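PDB 3DJE: fructosyl amine: oxygen oxidoreductase from Aspergillus fumigatus, which oxidatively removes the sugar from fructosyl amines and fructosyl amino acids (deglycation), using FAD as cofactor and molecular oxygen as electron acceptor. Local coordinates for residues A[67-70]-A[71-75]; A[107-110]-A[111-115]; A[387-390]-A[391-395]. All blocks are in the same frame, centred on the assembly; numbering follows the deposited sequence.

All three contacts are local turns of helix, so none closes a long loop, and along the chain they follow in series without nesting or crossing. Contact 1 (67-75) lies within helix 64-83; contact 2 (107-115) takes in the last seven residues of helix 103-113 and its exit; contact 3 (387-395) helix 387-393 and the residues leaving it. Helix 103-113 packs on strands 96-100 and 147-151 of the ten-stranded mixed sheet, and helix 64-83 bridges it to helix 387-393: Glu71 OE2 meets Arg114 NH2 at 2.9 Å, and Glu68 OE1 meets Lys388 NZ at 2.8 Å, both as salt bridges. Val69 also packs on Leu392. Contacts 2 and 3 stay about 12 Å apart at their nearest atoms.

Contact 1 (A[67-70]-A[71-75])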
ATOM      1  N   ILE A  67      15.971   2.804 -10.874  1.00 17.20           N
ATOM      2  CA  ILE A  67      14.925   3.167 -11.838  1.00 17.01           C
ATOM      3  C   ILE A  67      14.635   2.000 -12.781  1.00 17.23           C
ATOM      4  O   ILE A  67      13.473   1.640 -13.010  1.00 16.51           O
ATOM      5  CB  ILE A  67      15.281   4.472 -12.626  1.00 16.37           C
ATOM      6  CG1 ILE A  67      15.267   5.692 -11.683  1.00 16.99           C
ATOM      7  CG2 ILE A  67      14.328   4.662 -13.819  1.00 17.72           C
ATOM      8  CD1 ILE A  67      15.891   6.962 -12.282  1.00 16.76           C
ATOM      9  N   GLU A  68      15.697   1.385 -13.303  1.00 17.45           N
ATOM     10  CA  GLU A  68      15.563   0.262 -14.239  1.00 18.52           C
ATOM     11  C   GLU A  68      14.783  -0.908 -13.638  1.00 17.69           C
ATOM     12  O   GLU A  68      13.858  -1.435 -14.266  1.00 17.81           O
ATOM     13  CB  GLU A  68      16.940  -0.175 -14.750  1.00 18.77           C
ATOM     14  CG  GLU A  68      17.605   0.923 -15.577  1.00 21.04           C
ATOM     15  CD  GLU A  68      18.926   0.523 -16.219  1.00 22.47           C
ATOM     16  OE1 GLU A  68      19.485  -0.554 -15.891  1.00 27.59           O
ATOM     17  OE2 GLU A  68      19.404   1.310 -17.076  1.00 26.61           O
ATOM     18  N   VAL A  69      15.135  -1.295 -12.413  1.00 16.70           N
ATOM     19  CA  VAL A  69      14.441  -2.394 -11.750  1.00 16.31           C
ATOM     20  C   VAL A  69      12.983  -2.017 -11.491  1.00 16.13           C
ATOM     21  O   VAL A  69      12.078  -2.801 -11.761  1.00 15.58           O
ATOM     22  CB  VAL A  69      15.152  -2.819 -10.447  1.00 16.84           C
ATOM     23  CG1 VAL A  69      14.250  -3.742  -9.614  1.00 16.53           C
ATOM     24  CG2 VAL A  69      16.488  -3.502 -10.774  1.00 17.32           C
ATOM     25  N   ASN A  70      12.748  -0.808 -10.986  1.00 16.13           N
ATOM     26  CA  ASN A  70      11.375  -0.392 -10.692  1.00 16.94           C
ATOM     27  C   ASN A  70      10.506  -0.305 -11.945  1.00 17.22           C
ATOM     28  O   ASN A  70       9.309  -0.612 -11.903  1.00 17.15           O
ATOM     29  CB  ASN A  70      11.364   0.880  -9.852  1.00 17.69           C
ATOM     30  CG  ASN A  70      11.577   0.574  -8.381  1.00 19.12           C
ATOM     31  OD1 ASN A  70      10.620   0.267  -7.662  1.00 21.57           O
ATOM     32  ND2 ASN A  70      12.831   0.592  -7.938  1.00 19.43           N
ATOM     33  N   GLU A  71      11.117   0.060 -13.068  1.00 17.16           N
ATOM     34  CA  GLU A  71      10.409   0.066 -14.357  1.00 18.48           C
ATOM     35  C   GLU A  71       9.957  -1.332 -14.778  1.00 17.91           C
ATOM     36  O   GLU A  71       8.835  -1.502 -15.287  1.00 18.36           O
ATOM     37  CB  GLU A  71      11.290   0.679 -15.447  1.00 18.06           C
ATOM     38  CG  GLU A  71      11.358   2.197 -15.376  1.00 20.75           C
ATOM     39  CD  GLU A  71      12.252   2.808 -16.449  1.00 21.51           C
ATOM     40  OE1 GLU A  71      13.212   2.142 -16.910  1.00 26.51           O
ATOM     41  OE2 GLU A  71      11.991   3.967 -16.818  1.00 25.81           O
ATOM     42  N   ILE A  72      10.831  -2.315 -14.576  1.00 17.38           N
ATOM     43  CA  ILE A  72      10.541  -3.708 -14.896  1.00 16.82           C
ATOM     44  C   ILE A  72       9.339  -4.182 -14.077  1.00 16.34           C
ATOM     45  O   ILE A  72       8.395  -4.748 -14.628  1.00 15.94           O
ATOM     46  CB  ILE A  72      11.761  -4.615 -14.643  1.00 16.89           C
ATOM     47  CG1 ILE A  72      12.867  -4.287 -15.650  1.00 16.91           C
ATOM     48  CG2 ILE A  72      11.379  -6.108 -14.724  1.00 17.58           C
ATOM     49  CD1 ILE A  72      14.192  -5.005 -15.371  1.00 18.19           C
ATOM     50  N   LEU A  73       9.367  -3.899 -12.775  1.00 15.56           N
ATOM     51  CA  LEU A  73       8.302  -4.376 -11.887  1.00 15.57           C
ATOM     52  C   LEU A  73       6.995  -3.630 -12.146  1.00 15.65           C
ATOM     53  O   LEU A  73       5.911  -4.224 -12.086  1.00 15.68           O
ATOM     54  CB  LEU A  73       8.718  -4.256 -10.416  1.00 16.23           C
ATOM     55  CG  LEU A  73       9.938  -5.089 -10.003  1.00 18.08           C
ATOM     56  CD1 LEU A  73      10.170  -4.975  -8.499  1.00 20.46           C
ATOM     57  CD2 LEU A  73       9.814  -6.564 -10.425  1.00 20.47           C
ATOM     58  N   ALA A  74       7.093  -2.334 -12.444  1.00 15.23           N
ATOM     59  CA  ALA A  74       5.901  -1.533 -12.745  1.00 15.80           C
ATOM     60  C   ALA A  74       5.260  -1.965 -14.059  1.00 15.98           C
ATOM     61  O   ALA A  74       4.037  -2.029 -14.146  1.00 15.67           O
ATOM     62  CB  ALA A  74       6.223  -0.054 -12.780  1.00 16.32           C
ATOM     63  N   GLU A  75       6.080  -2.258 -15.071  1.00 15.91           N
ATOM     64  CA  GLU A  75       5.534  -2.706 -16.359  1.00 17.15           C
ATOM     65  C   GLU A  75       4.734  -4.007 -16.182  1.00 16.61           C
ATOM     66  O   GLU A  75       3.639  -4.143 -16.744  1.00 15.24           O
ATOM     67  CB  GLU A  75       6.636  -2.836 -17.414  1.00 17.57           C
ATOM     68  CG  GLU A  75       6.128  -2.761 -18.856  1.00 23.56           C
ATOM     69  CD  GLU A  75       5.746  -4.115 -19.426  1.00 30.35           C
ATOM     70  OE1 GLU A  75       6.017  -5.148 -18.764  1.00 33.29           O
ATOM     71  OE2 GLU A  75       5.179  -4.154 -20.548  1.00 34.11           O
TER
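Within helix 64-83, whose Leu73 and Ala74 side chains come within about 7 and 6 Å of those of the FAD-binding residues Trp17 and Lys368, the turn from Ile67 to Ala74 is regular alpha-helix. Four successive i to i+4 bonds show this, from Glu71 N to Ile67 O (2.8 Å) through to Ala74 N to Asn70 O (2.9 Å). The main side-chain meeting is Ile67 with Glu71. Methyl CG2 of Ile67 touches carboxylate carbon CD of Glu71 at 3.8 Å, while Glu71 CG lies 3.2 Å from Ile67 O. Glu71 sets CG opposite its carbonyl carbon (chi1 -77°) and then runs extended (chi2 179°), which carries the carboxylate slantwise past the Ile67 methyl CG2. On another side of the helix Val69 CG1 approaches Leu73 CD1 loosely, at 4.4 Å. Buried Asn70 is gripped at its amide: ND2 bonds to Glu66 O and Glu344 OE1, OD1 to Arg365 NH2, a residue of the ligand pocket. Glu68 OE2 and Glu71 OE1 stand 6.2 Å apart, and their like charges probably disturb each other little, since Glu68 pairs with Lys64 and Lys388 and Glu71 with Arg114.

Contact 2 (A[107-110]-A[111-115]); sequences DRLG and VRVRP
Arg108 leans toward the next turn and passes slantwise across Arg112. From CB the chain leaves with CG opposite the backbone N and bends at chi2 (65°), which turns it toward the next turn and the side chain of Arg112. CG then passes 4.1 Å from Arg112 CD. NE comes nearer to that same carbon, 3.8 Å, and Arg112 CG sits over one face of the Arg108 guanidinium, displaced toward its rim. At the tip, NH1 has Val111 CG1 at 4.2 Å and donates a hydrogen bond to Tyr60 O, while NE makes a weak one to Gly410 O. The two guanidinium planes are 59° apart and the NE atoms 5.0 Å, so the aliphatic carbons of Arg112 meet the Arg108 guanidinium, and the two guanidinium groups do not stack. Leu109 and Val113 run side by side, CD1 to CG2 3.7 Å, and both touch Met98 and Tyr149 of the neighbouring sheet. In the backbone Val113 N bonds to Leu109 O, and Arg114 N to Gly110 O at 2.9 Å, this last donor standing 38° out of the carbonyl plane. There Arg114 turns to positive phi and Pro115 CD rests against Gly110 O. This is the C-terminal end of helix 103-113, packed on strands 96-100 and 147-151, with the Arg112 side chain about 5 Å from the bound fructose analogue.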
ATOM      1  N   ASP A 107      11.398  19.655  -6.521  1.00 18.54           N
ATOM      2  CA  ASP A 107      12.549  18.812  -6.809  1.00 19.17           C
ATOM      3  C   ASP A 107      12.142  17.345  -6.715  1.00 18.51           C
ATOM      4  O   ASP A 107      12.419  16.556  -7.623  1.00 18.77           O
ATOM      5  CB  ASP A 107      13.718  19.104  -5.859  1.00 20.14           C
ATOM      6  CG  ASP A 107      14.343  20.475  -6.092  1.00 22.84           C
ATOM      7  OD1 ASP A 107      14.049  21.113  -7.133  1.00 27.24           O
ATOM      8  OD2 ASP A 107      15.133  20.924  -5.221  1.00 26.62           O
ATOM      9  N   ARG A 108      11.452  16.993  -5.633  1.00 17.35           N
ATOM     10  CA  ARG A 108      10.981  15.616  -5.451  1.00 16.85           C
ATOM     11  C   ARG A 108      10.009  15.228  -6.567  1.00 16.21           C
ATOM     12  O   ARG A 108      10.070  14.124  -7.104  1.00 15.99           O
ATOM     13  CB  ARG A 108      10.322  15.449  -4.079  1.00 16.96           C
ATOM     14  CG  ARG A 108       9.740  14.058  -3.796  1.00 18.68           C
ATOM     15  CD  ARG A 108      10.813  12.978  -3.745  1.00 20.02           C
ATOM     16  NE  ARG A 108      10.259  11.719  -3.244  1.00 22.61           N
ATOM     17  CZ  ARG A 108      10.831  10.524  -3.383  1.00 24.73           C
ATOM     18  NH1 ARG A 108      11.997  10.406  -4.002  1.00 25.03           N
ATOM     19  NH2 ARG A 108      10.236   9.444  -2.887  1.00 26.17           N
ATOM     20  N   LEU A 109       9.129  16.155  -6.928  1.00 15.85           N
ATOM     21  CA  LEU A 109       8.183  15.927  -8.016  1.00 15.59           C
ATOM     22  C   LEU A 109       8.903  15.574  -9.329  1.00 15.53           C
ATOM     23  O   LEU A 109       8.464  14.694 -10.076  1.00 15.74           O
ATOM     24  CB  LEU A 109       7.295  17.162  -8.197  1.00 15.65           C
ATOM     25  CG  LEU A 109       6.109  16.960  -9.143  1.00 15.72           C
ATOM     26  CD1 LEU A 109       5.089  15.976  -8.556  1.00 18.70           C
ATOM     27  CD2 LEU A 109       5.433  18.286  -9.479  1.00 15.59           C
ATOM     28  N   GLY A 110      10.013  16.255  -9.607  1.00 15.25           N
ATOM     29  CA  GLY A 110      10.812  15.949 -10.800  1.00 15.83           C
ATOM     30  C   GLY A 110      11.322  14.519 -10.821  1.00 16.11           C
ATOM     31  O   GLY A 110      11.318  13.866 -11.870  1.00 15.94           O
ATOM     32  N   VAL A 111      11.755  14.029  -9.659  1.00 16.49           N
ATOM     33  CA  VAL A 111      12.256  12.656  -9.531  1.00 16.94           C
ATOM     34  C   VAL A 111      11.119  11.673  -9.739  1.00 16.88           C
ATOM     35  O   VAL A 111      11.281  10.652 -10.410  1.00 17.00           O
ATOM     36  CB  VAL A 111      12.903  12.393  -8.147  1.00 16.75           C
ATOM     37  CG1 VAL A 111      13.218  10.922  -7.975  1.00 17.78           C
ATOM     38  CG2 VAL A 111      14.175  13.220  -7.986  1.00 17.93           C
ATOM     39  N   ARG A 112       9.968  11.991  -9.156  1.00 17.06           N
ATOM     40  CA  ARG A 112       8.819  11.094  -9.209  1.00 17.76           C
ATOM     41  C   ARG A 112       8.204  10.997 -10.605  1.00 17.59           C
ATOM     42  O   ARG A 112       7.934   9.891 -11.104  1.00 18.31           O
ATOM     43  CB  ARG A 112       7.787  11.516  -8.166  1.00 17.69           C
ATOM     44  CG  ARG A 112       8.319  11.284  -6.736  1.00 17.79           C
ATOM     45  CD  ARG A 112       7.268  11.399  -5.623  1.00 19.67           C
ATOM     46  NE  ARG A 112       6.112  10.518  -5.824  1.00 22.02           N
ATOM     47  CZ  ARG A 112       5.111  10.396  -4.954  1.00 21.63           C
ATOM     48  NH1 ARG A 112       5.133  11.085  -3.820  1.00 21.96           N
ATOM     49  NH2 ARG A 112       4.084   9.596  -5.218  1.00 22.77           N
ATOM     50  N   VAL A 113       8.033  12.152 -11.244  1.00 16.98           N
ATOM     51  CA  VAL A 113       7.297  12.260 -12.500  1.00 17.64           C
ATOM     52  C   VAL A 113       8.188  12.136 -13.749  1.00 18.10           C
ATOM     53  O   VAL A 113       7.725  11.670 -14.799  1.00 18.37           O
ATOM     54  CB  VAL A 113       6.481  13.599 -12.526  1.00 17.78           C
ATOM     55  CG1 VAL A 113       5.794  13.830 -13.887  1.00 18.87           C
ATOM     56  CG2 VAL A 113       5.442  13.601 -11.423  1.00 18.31           C
ATOM     57  N   ARG A 114       9.458  12.536 -13.634  1.00 18.47           N
ATOM     58  CA  ARG A 114      10.397  12.550 -14.777  1.00 19.13           C
ATOM     59  C   ARG A 114       9.760  13.188 -16.019  1.00 20.00           C
ATOM     60  O   ARG A 114       9.606  12.529 -17.057  1.00 18.65           O
ATOM     61  CB  ARG A 114      10.921  11.144 -15.093  1.00 19.22           C
ATOM     62  CG  ARG A 114      11.703  10.522 -13.952  1.00 20.21           C
ATOM     63  CD  ARG A 114      12.355   9.234 -14.392  1.00 23.28           C
ATOM     64  NE  ARG A 114      11.363   8.216 -14.709  1.00 25.46           N
ATOM     65  CZ  ARG A 114      11.622   7.120 -15.418  1.00 26.65           C
ATOM     66  NH1 ARG A 114      12.841   6.908 -15.899  1.00 27.51           N
ATOM     67  NH2 ARG A 114      10.657   6.247 -15.656  1.00 27.71           N
ATOM     68  N   PRO A 115       9.370  14.475 -15.908  1.00 20.76           N
ATOM     69  CA  PRO A 115       8.571  15.096 -16.969  1.00 21.57           C
ATOM     70  C   PRO A 115       9.297  15.196 -18.309  1.00 22.44           C
ATOM     71  O   PRO A 115       8.648  15.221 -19.368  1.00 23.06           O
ATOM     72  CB  PRO A 115       8.265  16.493 -16.408  1.00 21.81           C
ATOM     73  CG  PRO A 115       9.352  16.757 -15.416  1.00 21.95           C
ATOM     74  CD  PRO A 115       9.652  15.418 -14.807  1.00 21.03           C
TER

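Contact 3 (A[387-390]-A[391-395]); sequences QKIH and ELIKW
His390 and Lys394 make the close packing at the end of this short helix: Lys394 CB lies over one face of the imidazole, 3.7 Å from the ring centroid and 25° off its normal, a CH-pi contact displaced toward the rim at CE1. Lys394 places CG between its backbone N and carbonyl carbon, and the extended chain then crosses the histidine side chain at about a right angle. On the buried side Ile389 and Ile393 run alongside each other, CG2 to CD1 3.8 Å, and Ile389 also rests on Ile72 of helix 64-83.

Helix 387-393 ends here, and its backbone bonds record the change. Glu391 N to Gln387 O is an ordinary alpha-helical bond, but Ile389 O then accepts from both Leu392 N (3.0 Å) and Ile393 N (3.3 Å), the first of them 51° out of the carbonyl plane. The bonds from Ile393 N and Lys394 N to His390 O are both weak. Lys394 is the first residue to leave helical geometry, and the next, Trp395, donates its N to Asp348 OD2.

The outer side is looser. Gln387 and Glu391, both exposed, run in the same direction with NE2 and OE1 3.5 Å apart and their amide and carboxylate planes well turned from each other. The other carboxylate oxygen of Glu391, OE2, forms a salt bridge with Lys394 NZ at 2.8 Å, the lysine coming on the syn side but tilted out of the carboxylate plane. Lys388, also exposed, points its CB away from residues 391-395, and its NZ pairs with Glu68.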
ATOM      1  N   GLN A 387      19.305 -11.780 -11.464  1.00 21.82           N
ATOM      2  CA  GLN A 387      20.319 -11.150 -10.619  1.00 22.04           C
ATOM      3  C   GLN A 387      20.101  -9.643 -10.465  1.00 21.30           C
ATOM      4  O   GLN A 387      20.179  -9.108  -9.357  1.00 20.43           O
ATOM      5  CB  GLN A 387      21.739 -11.449 -11.140  1.00 22.73           C
ATOM      6  CG  GLN A 387      22.865 -10.744 -10.372  1.00 26.23           C
ATOM      7  CD  GLN A 387      22.940 -11.157  -8.905  1.00 31.25           C
ATOM      8  OE1 GLN A 387      23.765 -11.996  -8.530  1.00 34.56           O
ATOM      9  NE2 GLN A 387      22.076 -10.578  -8.070  1.00 32.03           N
ATOM     10  N   LYS A 388      19.834  -8.965 -11.580  1.00 20.86           N
ATOM     11  CA  LYS A 388      19.616  -7.524 -11.588  1.00 21.56           C
ATOM     12  C   LYS A 388      18.539  -7.093 -10.585  1.00 20.22           C
ATOM     13  O   LYS A 388      18.723  -6.132  -9.837  1.00 20.88           O
ATOM     14  CB  LYS A 388      19.244  -7.064 -13.007  1.00 21.60           C
ATOM     15  CG  LYS A 388      18.901  -5.588 -13.135  1.00 24.05           C
ATOM     16  CD  LYS A 388      18.368  -5.261 -14.533  1.00 24.10           C
ATOM     17  CE  LYS A 388      18.297  -3.750 -14.774  1.00 27.69           C
ATOM     18  NZ  LYS A 388      19.651  -3.091 -14.763  1.00 30.90           N
ATOM     19  N   ILE A 389      17.428  -7.823 -10.573  1.00 19.38           N
ATOM     20  CA  ILE A 389      16.303  -7.497  -9.691  1.00 18.33           C
ATOM     21  C   ILE A 389      16.637  -7.926  -8.265  1.00 17.94           C
ATOM     22  O   ILE A 389      16.453  -7.161  -7.310  1.00 17.14           O
ATOM     23  CB  ILE A 389      14.998  -8.154 -10.190  1.00 18.21           C
ATOM     24  CG1 ILE A 389      14.627  -7.590 -11.568  1.00 19.93           C
ATOM     25  CG2 ILE A 389      13.848  -7.951  -9.172  1.00 18.27           C
ATOM     26  CD1 ILE A 389      13.474  -8.302 -12.227  1.00 22.41           C
ATOM     27  N   HIS A 390      17.176  -9.134  -8.141  1.00 17.83           N
ATOM     28  CA  HIS A 390      17.557  -9.662  -6.835  1.00 18.42           C
ATOM     29  C   HIS A 390      18.437  -8.699  -6.044  1.00 18.87           C
ATOM     30  O   HIS A 390      18.233  -8.509  -4.848  1.00 19.29           O
ATOM     31  CB  HIS A 390      18.262 -11.004  -6.977  1.00 18.50           C
ATOM     32  CG  HIS A 390      18.738 -11.557  -5.674  1.00 19.63           C
ATOM     33  ND1 HIS A 390      17.874 -11.962  -4.679  1.00 19.49           N
ATOM     34  CD2 HIS A 390      19.988 -11.745  -5.188  1.00 20.96           C
ATOM     35  CE1 HIS A 390      18.571 -12.404  -3.647  1.00 21.16           C
ATOM     36  NE2 HIS A 390      19.857 -12.273  -3.924  1.00 20.82           N
ATOM     37  N   GLU A 391      19.413  -8.090  -6.711  1.00 19.54           N
ATOM     38  CA  GLU A 391      20.353  -7.196  -6.034  1.00 20.83           C
ATOM     39  C   GLU A 391      19.659  -6.052  -5.290  1.00 20.14           C
ATOM     40  O   GLU A 391      20.127  -5.613  -4.223  1.00 21.08           O
ATOM     41  CB  GLU A 391      21.381  -6.660  -7.040  1.00 22.02           C
ATOM     42  CG  GLU A 391      22.687  -6.174  -6.423  1.00 27.25           C
ATOM     43  CD  GLU A 391      23.292  -7.152  -5.409  1.00 31.88           C
ATOM     44  OE1 GLU A 391      23.311  -8.387  -5.656  1.00 34.19           O
ATOM     45  OE2 GLU A 391      23.755  -6.665  -4.352  1.00 35.23           O
ATOM     46  N   LEU A 392      18.533  -5.585  -5.827  1.00 18.91           N
ATOM     47  CA  LEU A 392      17.805  -4.486  -5.212  1.00 18.50           C
ATOM     48  C   LEU A 392      16.857  -4.920  -4.089  1.00 17.36           C
ATOM     49  O   LEU A 392      16.710  -4.200  -3.102  1.00 17.12           O
ATOM     50  CB  LEU A 392      17.019  -3.689  -6.262  1.00 18.66           C
ATOM     51  CG  LEU A 392      16.464  -2.342  -5.786  1.00 19.59           C
ATOM     52  CD1 LEU A 392      17.605  -1.385  -5.392  1.00 22.65           C
ATOM     53  CD2 LEU A 392      15.566  -1.697  -6.845  1.00 20.02           C
ATOM     54  N   ILE A 393      16.231  -6.086  -4.241  1.00 15.79           N
ATOM     55  CA  ILE A 393      15.157  -6.509  -3.324  1.00 15.43           C
ATOM     56  C   ILE A 393      15.595  -7.571  -2.304  1.00 15.18           C
ATOM     57  O   ILE A 393      14.784  -8.033  -1.486  1.00 14.70           O
ATOM     58  CB  ILE A 393      13.927  -7.052  -4.094  1.00 15.52           C
ATOM     59  CG1 ILE A 393      14.304  -8.341  -4.841  1.00 14.61           C
ATOM     60  CG2 ILE A 393      13.357  -5.957  -5.012  1.00 16.32           C
ATOM     61  CD1 ILE A 393      13.183  -9.020  -5.628  1.00 16.13           C
ATOM     62  N   LYS A 394      16.866  -7.957  -2.344  1.00 15.47           N
ATOM     63  CA  LYS A 394      17.358  -9.028  -1.467  1.00 15.78           C
ATOM     64  C   LYS A 394      17.364  -8.655   0.018  1.00 15.74           C
ATOM     65  O   LYS A 394      17.296  -7.482   0.365  1.00 15.66           O
ATOM     66  CB  LYS A 394      18.772  -9.450  -1.881  1.00 16.79           C
ATOM     67  CG  LYS A 394      19.806  -8.359  -1.735  1.00 18.44           C
ATOM     68  CD  LYS A 394      21.174  -8.955  -1.944  1.00 24.02           C
ATOM     69  CE  LYS A 394      22.241  -7.904  -2.013  1.00 26.33           C
ATOM     70  NZ  LYS A 394      23.526  -8.579  -2.366  1.00 29.12           N
ATOM     71  N   TRP A 395      17.432  -9.679   0.872  1.00 16.21           N
ATOM     72  CA  TRP A 395      17.689  -9.494   2.305  1.00 17.17           C
ATOM     73  C   TRP A 395      18.912  -8.597   2.464  1.00 18.11           C
ATOM     74  O   TRP A 395      19.964  -8.879   1.895  1.00 18.55           O
ATOM     75  CB  TRP A 395      17.932 -10.857   2.958  1.00 16.90           C
ATOM     76  CG  TRP A 395      18.077 -10.824   4.442  1.00 17.31           C
ATOM     77  CD1 TRP A 395      19.253 -10.792   5.153  1.00 18.11           C
ATOM     78  CD2 TRP A 395      17.020 -10.847   5.410  1.00 15.98           C
ATOM     79  NE1 TRP A 395      18.986 -10.788   6.509  1.00 18.84           N
ATOM     80  CE2 TRP A 395      17.628 -10.821   6.695  1.00 16.98           C
ATOM     81  CE3 TRP A 395      15.619 -10.875   5.323  1.00 16.25           C
ATOM     82  CZ2 TRP A 395      16.880 -10.817   7.878  1.00 17.99           C
ATOM     83  CZ3 TRP A 395      14.873 -10.888   6.510  1.00 17.77           C
ATOM     84  CH2 TRP A 395      15.509 -10.857   7.768  1.00 17.62           C
TER